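Local coordinates for protein (glyceraldehyde 3-phosphate dehydrogenase) (Sulfolobus solfataricus, PDB 1B7G) that oxidises glyceraldehyde 3-phosphate to its acyl phosphate in glycolysis, using either NAD or NADP as cofactor with a marked preference for NADP, at residues Val16-Ile21 with Arg270-Ile275; Ala168-Glu173 with His299-Val304; Thr243-Leu248 with Val304-Ile309. The protein carries 1 engineered substitution. All coordinates share one frame; numbering follows the deposited sequence.

Interaction 1 of 3, residues Val16-Ile21 with Arg270-Ile275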
loop_
_atom_site.group_PDB
_atom_site.type_symbol
_atom_site.label_atom_id
_atom_site.label_comp_id
_atom_site.label_asym_id
_atom_site.label_seq_id
_atom_site.Cartn_x
_atom_site.Cartn_y
_atom_site.Cartn_z
ATOM N N VAL A 16 -8.083 -8.278 11.834
ATOM C CA VAL A 16 -9.333 -8.726 12.530
ATOM C C VAL A 16 -9.554 -7.835 13.754
ATOM O O VAL A 16 -10.698 -7.465 14.055
ATOM C CB VAL A 16 -9.368 -10.203 12.821
ATOM C CG1 VAL A 16 -10.572 -10.512 13.719
ATOM C CG2 VAL A 16 -9.555 -11.012 11.475
ATOM N N ALA A 17 -8.455 -7.392 14.375
ATOM C CA ALA A 17 -8.591 -6.460 15.516
ATOM C C ALA A 17 -9.211 -5.153 15.083
ATOM O O ALA A 17 -10.215 -4.733 15.702
ATOM C CB ALA A 17 -7.282 -6.298 16.247
ATOM N N ASP A 18 -8.759 -4.559 13.974
ATOM C CA ASP A 18 -9.347 -3.353 13.460
ATOM C C ASP A 18 -10.816 -3.512 13.048
ATOM O O ASP A 18 -11.614 -2.594 13.313
ATOM C CB ASP A 18 -8.553 -2.751 12.314
ATOM C CG ASP A 18 -7.294 -2.033 12.737
ATOM O OD1 ASP A 18 -7.005 -1.903 13.947
ATOM O OD2 ASP A 18 -6.567 -1.583 11.831
ATOM N N ALA A 19 -11.192 -4.650 12.458
ATOM C CA ALA A 19 -12.603 -4.853 12.102
ATOM C C ALA A 19 -13.499 -4.990 13.334
ATOM O O ALA A 19 -14.659 -4.547 13.295
ATOM C CB ALA A 19 -12.808 -6.075 11.197
ATOM N N ILE A 20 -12.988 -5.591 14.383
ATOM C CA ILE A 20 -13.702 -5.769 15.643
ATOM C C ILE A 20 -14.007 -4.392 16.262
ATOM O O ILE A 20 -15.147 -4.107 16.630
ATOM C CB ILE A 20 -12.861 -6.578 16.617
ATOM C CG1 ILE A 20 -12.842 -8.054 16.164
ATOM C CG2 ILE A 20 -13.371 -6.479 18.071
ATOM C CD1 ILE A 20 -11.767 -8.829 16.871
ATOM N N ILE A 21 -13.017 -3.507 16.161
ATOM C CA ILE A 21 -13.157 -2.133 16.586
ATOM C C ILE A 21 -14.262 -1.443 15.816
ATOM O O ILE A 21 -15.065 -0.712 16.429
ATOM C CB ILE A 21 -11.845 -1.325 16.476
ATOM C CG1 ILE A 21 -10.805 -1.949 17.383
ATOM C CG2 ILE A 21 -12.103 0.133 16.868
ATOM C CD1 ILE A 21 -9.412 -1.360 17.364
ATOM N N ARG A 270 -8.494 2.789 0.371
ATOM C CA ARG A 270 -8.990 1.694 1.193
ATOM C C ARG A 270 -7.957 1.442 2.288
ATOM O O ARG A 270 -6.752 1.586 1.996
ATOM C CB ARG A 270 -9.240 0.431 0.342
ATOM C CG ARG A 270 -10.177 0.771 -0.831
ATOM C CD ARG A 270 -10.751 -0.475 -1.500
ATOM N NE ARG A 270 -11.830 -1.086 -0.697
ATOM C CZ ARG A 270 -12.321 -2.303 -0.870
ATOM N NH1 ARG A 270 -11.855 -3.134 -1.834
ATOM N NH2 ARG A 270 -13.326 -2.721 -0.112
ATOM N N ASP A 271 -8.402 1.032 3.460
ATOM C CA ASP A 271 -7.521 0.830 4.603
ATOM C C ASP A 271 -6.450 -0.199 4.326
ATOM O O ASP A 271 -6.774 -1.350 3.989
ATOM C CB ASP A 271 -8.355 0.402 5.822
ATOM C CG ASP A 271 -7.552 0.463 7.104
ATOM O OD1 ASP A 271 -6.857 -0.504 7.467
ATOM O OD2 ASP A 271 -7.628 1.521 7.773
ATOM N N ARG A 272 -5.171 0.149 4.431
ATOM C CA ARG A 272 -4.075 -0.767 4.158
ATOM C C ARG A 272 -4.048 -1.219 2.704
ATOM O O ARG A 272 -3.338 -2.174 2.357
ATOM C CB ARG A 272 -4.045 -2.018 5.043
ATOM C CG ARG A 272 -4.107 -1.848 6.537
ATOM C CD ARG A 272 -3.556 -3.007 7.321
ATOM N NE ARG A 272 -3.298 -2.733 8.724
ATOM C CZ ARG A 272 -4.210 -2.595 9.682
ATOM N NH1 ARG A 272 -5.494 -2.689 9.383
ATOM N NH2 ARG A 272 -3.846 -2.395 10.955
ATOM N N ASN A 273 -4.707 -0.574 1.771
ATOM C CA ASN A 273 -4.853 -0.979 0.404
ATOM C C ASN A 273 -5.554 -2.351 0.330
ATOM O O ASN A 273 -5.436 -2.968 -0.730
ATOM C CB ASN A 273 -3.548 -1.083 -0.408
ATOM C CG ASN A 273 -2.385 -0.282 0.064
ATOM O OD1 ASN A 273 -1.261 -0.794 0.197
ATOM N ND2 ASN A 273 -2.629 0.973 0.459
ATOM N N ASP A 274 -6.357 -2.756 1.305
ATOM C CA ASP A 274 -7.037 -4.036 1.308
ATOM C C ASP A 274 -8.157 -4.140 0.294
ATOM O O ASP A 274 -8.922 -3.222 0.039
ATOM C CB ASP A 274 -7.608 -4.385 2.714
ATOM C CG ASP A 274 -6.486 -4.717 3.669
ATOM O OD1 ASP A 274 -5.321 -4.864 3.190
ATOM O OD2 ASP A 274 -6.723 -4.844 4.880
ATOM N N ILE A 275 -8.249 -5.318 -0.351
ATOM C CA ILE A 275 -9.379 -5.596 -1.242
ATOM C C ILE A 275 -9.894 -6.981 -0.830
ATOM O O ILE A 275 -9.470 -8.018 -1.365
ATOM C CB ILE A 275 -9.066 -5.595 -2.718
ATOM C CG1 ILE A 275 -8.498 -4.257 -3.230
ATOM C CG2 ILE A 275 -10.255 -6.014 -3.594
ATOM C CD1 ILE A 275 -8.015 -4.337 -4.670
#
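Asp18, on helix 11-21, and Arg272, in the loop between helix 258-267 and strand 278-288, meet while their backbones stay well apart: the closest CA atoms, those of Asp18 and Asp271, are separated by 10.0 Å. Helix 11-21 is the first helix of the Rossmann-type nucleotide-binding domain, and the loop belongs to the catalytic domain, so between these segments only side chains span the gap. Arg272 has a left-handed backbone conformation, and its chain, extended from CG to NE, carries the guanidinium across to the helix. There it grips a single carboxylate oxygen end-on. NH1 of Arg272 lies 2.9 Å from OD2 of Asp18, and NH2 of Arg272 lies 3.0 Å from the same oxygen. OD2 stays near the guanidinium plane, yet both nitrogens approach it from one face of the carboxylate, the two planes being 30° apart. Neither bond is straight, since one acceptor is shared. OD1 of Asp18 forms a salt bridge with Arg46, and NE of Arg272 one with Asp267 of the second subunit. Lys269 of that subunit pairs with both Asp18 and Asp271, probably easing the closeness of the two acids. Within the loop, OD1 of Asp271 holds NH1 of Arg272 at 3.2 Å.

Interaction 2 of 3, residues Ala168-Glu173 with His299-Val304. With SO4 (sulfate ion), chain G.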
loop_
_atom_site.group_PDB
_atom_site.type_symbol
_atom_site.label_atom_id
_atom_site.label_comp_id
_atom_site.label_asym_id
_atom_site.label_seq_id
_atom_site.Cartn_x
_atom_site.Cartn_y
_atom_site.Cartn_z
ATOM N N ALA A 168 3.928 -15.984 -3.397
ATOM C CA ALA A 168 4.901 -16.645 -2.566
ATOM C C ALA A 168 4.849 -16.266 -1.077
ATOM O O ALA A 168 4.924 -17.124 -0.179
ATOM C CB ALA A 168 6.335 -16.262 -3.077
ATOM N N ALA A 169 4.826 -14.974 -0.809
ATOM C CA ALA A 169 4.887 -14.472 0.564
ATOM C C ALA A 169 4.355 -13.037 0.582
ATOM O O ALA A 169 4.260 -12.406 -0.462
ATOM C CB ALA A 169 6.364 -14.452 1.010
ATOM N N ASP A 170 3.831 -12.583 1.728
ATOM C CA ASP A 170 3.329 -11.199 1.706
ATOM C C ASP A 170 4.519 -10.240 1.559
ATOM O O ASP A 170 5.669 -10.572 1.835
ATOM C CB ASP A 170 2.535 -10.868 2.937
ATOM C CG ASP A 170 1.224 -11.678 2.938
ATOM O OD1 ASP A 170 0.629 -11.737 1.839
ATOM O OD2 ASP A 170 0.911 -12.202 4.018
ATOM N N GLN A 171 4.176 -9.036 1.147
ATOM C CA GLN A 171 5.111 -7.984 0.874
ATOM C C GLN A 171 6.011 -7.609 2.050
ATOM O O GLN A 171 7.207 -7.332 1.811
ATOM C CB GLN A 171 4.371 -6.729 0.391
ATOM C CG GLN A 171 5.389 -5.619 0.071
ATOM C CD GLN A 171 4.703 -4.482 -0.666
ATOM O OE1 GLN A 171 4.480 -4.563 -1.877
ATOM N NE2 GLN A 171 4.330 -3.467 0.115
ATOM N N LYS A 172 5.530 -7.719 3.274
ATOM C CA LYS A 172 6.399 -7.398 4.425
ATOM C C LYS A 172 7.429 -8.482 4.672
ATOM O O LYS A 172 8.422 -8.248 5.369
ATOM C CB LYS A 172 5.564 -7.139 5.688
ATOM C CG LYS A 172 5.207 -8.415 6.461
ATOM C CD LYS A 172 3.948 -8.220 7.289
ATOM C CE LYS A 172 3.763 -9.331 8.295
ATOM N NZ LYS A 172 2.464 -9.239 9.016
ATOM N N GLU A 173 7.190 -9.710 4.223
ATOM C CA GLU A 173 8.148 -10.799 4.496
ATOM C C GLU A 173 9.351 -10.601 3.604
ATOM O O GLU A 173 9.252 -10.183 2.427
ATOM C CB GLU A 173 7.444 -12.158 4.372
ATOM C CG GLU A 173 6.039 -12.191 4.953
ATOM C CD GLU A 173 5.259 -13.480 4.838
ATOM O OE1 GLU A 173 5.365 -14.340 5.757
ATOM O OE2 GLU A 173 4.471 -13.728 3.878
ATOM N N HIS A 299 -7.060 -11.131 -2.791
ATOM C CA HIS A 299 -6.132 -10.412 -1.906
ATOM C C HIS A 299 -6.054 -11.163 -0.597
ATOM O O HIS A 299 -6.934 -11.027 0.287
ATOM C CB HIS A 299 -6.514 -8.946 -1.699
ATOM C CG HIS A 299 -5.509 -8.236 -0.809
ATOM N ND1 HIS A 299 -5.877 -7.358 0.177
ATOM C CD2 HIS A 299 -4.170 -8.315 -0.736
ATOM C CE1 HIS A 299 -4.817 -6.924 0.823
ATOM N NE2 HIS A 299 -3.747 -7.478 0.262
ATOM N N GLN A 300 -4.983 -11.929 -0.431
ATOM C CA GLN A 300 -4.868 -12.856 0.676
ATOM C C GLN A 300 -4.720 -12.170 2.028
ATOM O O GLN A 300 -5.014 -12.814 3.032
ATOM C CB GLN A 300 -3.742 -13.889 0.572
ATOM C CG GLN A 300 -2.337 -13.288 0.625
ATOM C CD GLN A 300 -2.022 -12.393 -0.533
ATOM O OE1 GLN A 300 -2.565 -12.488 -1.655
ATOM N NE2 GLN A 300 -1.115 -11.433 -0.332
ATOM N N GLU A 301 -4.243 -10.928 2.043
ATOM C CA GLU A 301 -4.114 -10.315 3.381
ATOM C C GLU A 301 -5.469 -9.997 4.025
ATOM O O GLU A 301 -5.518 -9.868 5.254
ATOM C CB GLU A 301 -3.292 -9.032 3.252
ATOM C CG GLU A 301 -1.828 -9.332 2.813
ATOM C CD GLU A 301 -1.132 -7.960 2.603
ATOM O OE1 GLU A 301 -1.528 -7.234 1.673
ATOM O OE2 GLU A 301 -0.256 -7.633 3.400
ATOM N N SER A 302 -6.498 -9.830 3.232
ATOM C CA SER A 302 -7.782 -9.381 3.766
ATOM C C SER A 302 -9.025 -10.183 3.475
ATOM O O SER A 302 -10.056 -9.860 4.113
ATOM C CB SER A 302 -8.002 -7.959 3.226
ATOM O OG SER A 302 -8.242 -7.899 1.855
ATOM N N ILE A 303 -9.075 -11.078 2.508
ATOM C CA ILE A 303 -10.311 -11.763 2.179
ATOM C C ILE A 303 -11.018 -12.416 3.352
ATOM O O ILE A 303 -12.253 -12.272 3.431
ATOM C CB ILE A 303 -10.134 -12.783 1.022
ATOM C CG1 ILE A 303 -11.500 -13.440 0.748
ATOM C CG2 ILE A 303 -9.027 -13.790 1.384
ATOM C CD1 ILE A 303 -11.560 -14.160 -0.619
ATOM N N VAL A 304 -10.311 -12.962 4.336
ATOM C CA VAL A 304 -10.990 -13.632 5.435
ATOM C C VAL A 304 -11.410 -12.703 6.572
ATOM O O VAL A 304 -12.068 -13.188 7.513
ATOM C CB VAL A 304 -10.269 -14.850 6.007
ATOM C CG1 VAL A 304 -10.088 -15.931 4.939
ATOM C CG2 VAL A 304 -8.940 -14.552 6.678
HETATM S S SO4 G . 2.517 -12.939 9.809
HETATM O O1 SO4 G . 3.033 -11.579 10.171
HETATM O O2 SO4 G . 1.086 -12.827 9.370
HETATM O O3 SO4 G . 2.611 -13.836 11.010
HETATM O O4 SO4 G . 3.341 -13.523 8.696
HETATM O O HOH W 1 2.717 -7.298 3.794
#
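Asp170 and Gln300 run alongside each other, pointing opposite ways, with carboxylate and amide almost in one plane, 17° apart. NE2 of Gln300 donates to OD1 of Asp170 over 2.8 Å, meeting the oxygen nearly along its C-O axis, with an N-H...O angle of 154°. Gln300 gets there by a fold in its chain, the second torsion (chi2 -65°) bending the amide round toward the aspartate. Arg167 forms a salt bridge with the same oxygen. Glu301 passes this carboxylate with its aliphatic part, CG lying 3.6 Å from OD1 of Asp170, and sends its acid group on to His299. The loop after strand 157-167 that holds Asp170 probably corresponds to the S-loop of glyceraldehyde-3-phosphate dehydrogenases, which borders the cofactor site and the subunit interface; the side chain of Gln171 is hydrogen-bonded to Gln171 of the second subunit. Gln300 itself probably binds NAD, and its side chain lies close to His219 of the catalytic site. OE1 of Glu301 uses its anti lone pair to accept from NE2 of His299 at 2.6 Å, near the ring plane, while ND1 at the other side of the imidazole bonds OG of Ser302; together these fix the ring's rotation. OE2 of Glu301 forms a salt bridge with Arg266 of the second subunit and accepts from a water, which in turn accepts from N of Lys172. At the end of the extended Lys172 chain, NZ donates to O1 of a sulfate (2.7 Å), probably from the crystallisation liquor, and also pairs with Glu39.

Interaction 3 of 3, residues Thr243-Leu248 with Val304-Ile309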
loop_
_atom_site.group_PDB
_atom_site.type_symbol
_atom_site.label_atom_id
_atom_site.label_comp_id
_atom_site.label_asym_id
_atom_site.label_seq_id
_atom_site.Cartn_x
_atom_site.Cartn_y
_atom_site.Cartn_z
ATOM N N THR A 243 -23.315 -9.161 -5.854
ATOM C CA THR A 243 -23.085 -9.942 -4.629
ATOM C C THR A 243 -21.959 -9.322 -3.842
ATOM O O THR A 243 -20.767 -9.356 -4.273
ATOM C CB THR A 243 -22.713 -11.404 -4.968
ATOM O OG1 THR A 243 -23.674 -11.993 -5.834
ATOM C CG2 THR A 243 -22.510 -12.268 -3.747
ATOM N N PRO A 244 -22.221 -8.758 -2.683
ATOM C CA PRO A 244 -21.160 -8.323 -1.806
ATOM C C PRO A 244 -20.141 -9.424 -1.515
ATOM O O PRO A 244 -20.469 -10.484 -1.069
ATOM C CB PRO A 244 -21.871 -7.883 -0.537
ATOM C CG PRO A 244 -23.257 -7.550 -0.983
ATOM C CD PRO A 244 -23.554 -8.557 -2.077
ATOM N N ARG A 245 -18.861 -8.991 -1.593
ATOM C CA ARG A 245 -17.735 -9.856 -1.332
ATOM C C ARG A 245 -17.134 -10.436 -2.638
ATOM O O ARG A 245 -16.116 -11.081 -2.630
ATOM C CB ARG A 245 -17.942 -10.879 -0.240
ATOM C CG ARG A 245 -18.020 -10.218 1.130
ATOM C CD ARG A 245 -18.141 -11.201 2.286
ATOM N NE ARG A 245 -18.802 -10.469 3.403
ATOM C CZ ARG A 245 -19.010 -11.011 4.588
ATOM N NH1 ARG A 245 -18.577 -12.231 4.861
ATOM N NH2 ARG A 245 -19.647 -10.296 5.520
ATOM N N ILE A 246 -17.770 -10.024 -3.711
ATOM C CA ILE A 246 -17.350 -10.334 -5.073
ATOM C C ILE A 246 -17.385 -9.023 -5.845
ATOM O O ILE A 246 -18.400 -8.307 -5.803
ATOM C CB ILE A 246 -18.225 -11.358 -5.789
ATOM C CG1 ILE A 246 -18.111 -12.751 -5.158
ATOM C CG2 ILE A 246 -17.849 -11.454 -7.282
ATOM C CD1 ILE A 246 -19.114 -13.775 -5.717
ATOM N N VAL A 247 -16.305 -8.657 -6.510
ATOM C CA VAL A 247 -16.347 -7.463 -7.367
ATOM C C VAL A 247 -15.952 -7.882 -8.802
ATOM O O VAL A 247 -15.294 -8.905 -8.982
ATOM C CB VAL A 247 -15.462 -6.314 -6.905
ATOM C CG1 VAL A 247 -16.017 -5.662 -5.638
ATOM C CG2 VAL A 247 -14.010 -6.728 -6.680
ATOM N N LEU A 248 -16.287 -7.070 -9.771
ATOM C CA LEU A 248 -15.959 -7.349 -11.165
ATOM C C LEU A 248 -14.882 -6.330 -11.579
ATOM O O LEU A 248 -14.868 -5.209 -11.050
ATOM C CB LEU A 248 -17.160 -7.258 -12.096
ATOM C CG LEU A 248 -18.208 -8.373 -11.955
ATOM C CD1 LEU A 248 -19.377 -8.158 -12.896
ATOM C CD2 LEU A 248 -17.600 -9.757 -12.227
ATOM N N VAL A 304 -10.311 -12.962 4.336
ATOM C CA VAL A 304 -10.990 -13.632 5.435
ATOM C C VAL A 304 -11.410 -12.703 6.572
ATOM O O VAL A 304 -12.068 -13.188 7.513
ATOM C CB VAL A 304 -10.269 -14.850 6.007
ATOM C CG1 VAL A 304 -10.088 -15.931 4.939
ATOM C CG2 VAL A 304 -8.940 -14.552 6.678
ATOM N N VAL A 305 -11.037 -11.451 6.553
ATOM C CA VAL A 305 -11.428 -10.524 7.629
ATOM C C VAL A 305 -12.914 -10.447 7.861
ATOM O O VAL A 305 -13.330 -10.801 8.983
ATOM C CB VAL A 305 -10.751 -9.158 7.387
ATOM C CG1 VAL A 305 -11.174 -8.093 8.392
ATOM C CG2 VAL A 305 -9.234 -9.413 7.509
ATOM N N PRO A 306 -13.774 -10.117 6.906
ATOM C CA PRO A 306 -15.203 -10.094 7.084
ATOM C C PRO A 306 -15.761 -11.448 7.481
ATOM O O PRO A 306 -16.658 -11.521 8.359
ATOM C CB PRO A 306 -15.784 -9.528 5.808
ATOM C CG PRO A 306 -14.719 -9.808 4.780
ATOM C CD PRO A 306 -13.399 -9.788 5.501
ATOM N N GLU A 307 -15.204 -12.560 6.999
ATOM C CA GLU A 307 -15.593 -13.893 7.360
ATOM C C GLU A 307 -15.408 -14.165 8.851
ATOM O O GLU A 307 -16.268 -14.769 9.496
ATOM C CB GLU A 307 -14.790 -14.974 6.562
ATOM C CG GLU A 307 -14.890 -14.785 5.052
ATOM C CD GLU A 307 -16.302 -14.817 4.515
ATOM O OE1 GLU A 307 -17.124 -15.512 5.147
ATOM O OE2 GLU A 307 -16.652 -14.108 3.536
ATOM N N ASN A 308 -14.317 -13.671 9.434
ATOM C CA ASN A 308 -14.081 -13.876 10.861
ATOM C C ASN A 308 -15.115 -13.083 11.690
ATOM O O ASN A 308 -15.565 -13.575 12.743
ATOM C CB ASN A 308 -12.659 -13.484 11.248
ATOM C CG ASN A 308 -11.630 -14.577 11.103
ATOM O OD1 ASN A 308 -11.422 -15.378 12.015
ATOM N ND2 ASN A 308 -10.974 -14.631 9.951
ATOM N N ILE A 309 -15.507 -11.905 11.197
ATOM C CA ILE A 309 -16.536 -11.136 11.911
ATOM C C ILE A 309 -17.868 -11.870 11.918
ATOM O O ILE A 309 -18.513 -12.072 12.977
ATOM C CB ILE A 309 -16.671 -9.719 11.352
ATOM C CG1 ILE A 309 -15.376 -8.926 11.453
ATOM C CG2 ILE A 309 -17.799 -8.982 12.127
ATOM C CD1 ILE A 309 -14.712 -8.931 12.824
#
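Arg245 presents two different surfaces to helix 304-315, a flat face to Pro306 and an edge to Glu307. CB of Pro306 rests over the centre of the guanidinium, 3.8 Å from CZ of Arg245. At the rim, NH1 of Arg245 donates to OE2 of Glu307 over 3.0 Å with an angle of 153°; the acceptor lies near the guanidinium plane, but the carboxylate is turned 74° against it and is met from above. Glu307 is bent at chi2 (-58°), which swings its acid group back toward the arginine. Both charges have stronger partners beyond the two segments: Asp310 forms a salt bridge with NH2 of Arg245 and Arg146 one with OE2 of Glu307, while Asn329 accepts from NE and the backbone N of Ala121 bonds OE1. Arg245 is the third residue of a type II beta turn, Thr243 to Ile246, that leads into strand 246-249 of the catalytic domain's mixed sheet. Shortened to an alanine, this position would probably leave Asp310 and Asn329 without their mate, take one of two arginines from Glu307 and open a gap over Pro306. On the helix side, ND2 of Asn308 donates to O of Val304 (3.0 Å) from above the carbonyl plane, and the backbone N of Asn308 bonds the same oxygen.

In the fold
The three contacts lie near the junction of the nucleotide-binding and catalytic domains, their centres 12 to 15 Å apart. Interactions 1 and 2 touch directly: N of Ile275 is 3.2 Å from ND1 of His299, a probable hydrogen bond, and both contacts reach the second subunit. Between interactions 1 and 3 the join is apolar, with CB of Ala19 packed 3.8 Å from CD1 of Ile309. Interactions 2 and 3 share Val304, where the 299-304 loop passes into the helix. Interaction 2 lies nearest the chemistry, through Gln300; the side chain of Glu307 is about 9 Å from that of Cys139, the probable nucleophile, and that of Arg272 about 8 Å from that of Thr11 in the probable cofactor site.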